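PDB 5LPE: kallikrein-10 from Homo sapiens, which is a secreted, zymogen-like serine protease of the kallikrein subfamily, inhibited by zinc, with a tumour-suppressor role in breast and prostate cancer. Local coordinates for residues Pro9-Arg12 with Gly13-Pro16. Sequence-based numbering, arbitrary orientation.
Sequences PCAR and GSQP
Ala11 and Ser14 meet across a tight reversal of the chain, where Ser14 approaches the carbonyl oxygen of Ala11 with both its hydroxyl and its backbone N. The hydroxyl bond, Ser14 OG to Ala11 O, is modelled at 2.3 Å, a doubtful length at this resolution. The backbone bond is weak, Ser14 N lying 3.4 Å from Ala11 O with an angle of 144° at the hydrogen. Ser14 chi1, 52°, sets OG between its own backbone N and carbonyl carbon, turning the hydroxyl toward the Ala11 carbonyl. Residues 11-14 form a type II beta turn, in which Gly13 takes the third place with a positive phi of 99°, a conformation that suits a residue without a side chain. Arg12, the exposed second residue of the turn, points its CB away from the residues that follow, but a bend at chi2 brings CD back alongside Gly13 N. Further along the loop, the bent side chain of Gln15 brings its amide near Cys10, though the detail of this approach is doubtful. Cys10 is itself tied by a disulfide to Cys148 in strand 147-153, joining this N-terminal loop, which leads into strand 18-23 of one barrel of the trypsin-like fold, to the other barrel. Gln15 also packs on Gln128 and Ala130 of strand 126-131.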
ATOM      1  N   PRO A   9     -16.330  -6.598  -7.158  1.00 52.45           N
ATOM      2  CA  PRO A   9     -15.203  -6.235  -8.032  1.00 46.12           C
ATOM      3  C   PRO A   9     -13.971  -7.102  -7.757  1.00 44.68           C
ATOM      4  O   PRO A   9     -14.112  -8.070  -7.009  1.00 44.02           O
ATOM      5  CB  PRO A   9     -14.937  -4.769  -7.675  1.00 36.22           C
ATOM      6  CG  PRO A   9     -16.221  -4.271  -7.132  1.00 46.01           C
ATOM      7  CD  PRO A   9     -16.841  -5.438  -6.407  1.00 52.13           C
ATOM      8  N   CYS A  10     -12.807  -6.765  -8.330  1.00 41.17           N
ATOM      9  CA  CYS A  10     -11.559  -7.451  -7.990  1.00 44.34           C
ATOM     10  C   CYS A  10     -11.631  -8.947  -8.307  1.00 49.81           C
ATOM     11  O   CYS A  10     -11.924  -9.765  -7.428  1.00 50.28           O
ATOM     12  CB  CYS A  10     -11.191  -7.213  -6.518  1.00 41.25           C
ATOM     13  SG  CYS A  10      -9.717  -6.148  -6.112  1.00 39.50           S
ATOM     14  N   ALA A  11     -11.427  -9.297  -9.579  1.00 49.95           N
ATOM     15  CA  ALA A  11     -11.496 -10.681 -10.032  1.00 48.47           C
ATOM     16  C   ALA A  11     -10.620 -11.603  -9.189  1.00 40.37           C
ATOM     17  O   ALA A  11      -9.600 -11.198  -8.624  1.00 44.05           O
ATOM     18  CB  ALA A  11     -11.071 -10.770 -11.501  1.00 51.89           C
ATOM     19  N   ARG A  12     -11.067 -12.850  -9.076  1.00 40.42           N
ATOM     20  CA  ARG A  12     -10.369 -13.859  -8.290  1.00 51.00           C
ATOM     21  C   ARG A  12      -9.032 -14.219  -8.927  1.00 49.34           C
ATOM     22  O   ARG A  12      -8.950 -14.496 -10.127  1.00 52.80           O
ATOM     23  CB  ARG A  12     -11.248 -15.106  -8.140  1.00 55.45           C
ATOM     24  CG  ARG A  12     -10.509 -16.433  -7.871  1.00 60.04           C
ATOM     25  CD  ARG A  12      -9.611 -16.370  -6.628  1.00 66.62           C
ATOM     26  NE  ARG A  12      -9.059 -17.664  -6.229  1.00 70.48           N
ATOM     27  CZ  ARG A  12      -9.154 -18.172  -5.001  1.00 78.25           C
ATOM     28  NH1 ARG A  12      -9.772 -17.490  -4.038  1.00 76.66           N
ATOM     29  NH2 ARG A  12      -8.620 -19.358  -4.728  1.00 71.58           N
ATOM     30  N   GLY A  13      -7.986 -14.233  -8.104  1.00 52.90           N
ATOM     31  CA  GLY A  13      -6.644 -14.552  -8.506  1.00 56.07           C
ATOM     32  C   GLY A  13      -5.783 -13.333  -8.742  1.00 45.29           C
ATOM     33  O   GLY A  13      -4.557 -13.416  -8.628  1.00 48.04           O
ATOM     34  N   SER A  14      -6.400 -12.200  -9.051  1.00 38.52           N
ATOM     35  CA  SER A  14      -5.675 -10.946  -9.112  1.00 43.00           C
ATOM     36  C   SER A  14      -5.219 -10.561  -7.709  1.00 46.55           C
ATOM     37  O   SER A  14      -5.646 -11.147  -6.707  1.00 57.65           O
ATOM     38  CB  SER A  14      -6.540  -9.847  -9.730  1.00 45.02           C
ATOM     39  OG  SER A  14      -7.796  -9.767  -9.079  1.00 47.05           O
ATOM     40  N   GLN A  15      -4.291  -9.618  -7.645  1.00 35.98           N
ATOM     41  CA  GLN A  15      -3.681  -9.192  -6.390  1.00 38.14           C
ATOM     42  C   GLN A  15      -3.056 -10.334  -5.586  1.00 33.04           C
ATOM     43  O   GLN A  15      -3.339 -10.482  -4.387  1.00 27.61           O
ATOM     44  CB  GLN A  15      -4.691  -8.432  -5.541  1.00 33.18           C
ATOM     45  CG  GLN A  15      -5.027  -7.057  -6.107  1.00 36.17           C
ATOM     46  CD  GLN A  15      -6.146  -7.116  -7.119  1.00 41.04           C
ATOM     47  OE1 GLN A  15      -7.228  -7.592  -6.816  1.00 51.17           O
ATOM     48  NE2 GLN A  15      -5.892  -6.640  -8.325  1.00 42.82           N
ATOM     49  N   PRO A  16      -2.167 -11.135  -6.188  1.00 33.38           N
ATOM     50  CA  PRO A  16      -1.438 -12.151  -5.407  1.00 29.23           C
ATOM     51  C   PRO A  16      -0.453 -11.567  -4.418  1.00 27.77           C
ATOM     52  O   PRO A  16       0.026 -12.291  -3.541  1.00 35.38           O
ATOM     53  CB  PRO A  16      -0.708 -12.961  -6.485  1.00 39.17           C
ATOM     54  CG  PRO A  16      -0.467 -11.969  -7.572  1.00 37.86           C
ATOM     55  CD  PRO A  16      -1.697 -11.094  -7.587  1.00 33.57           C
TER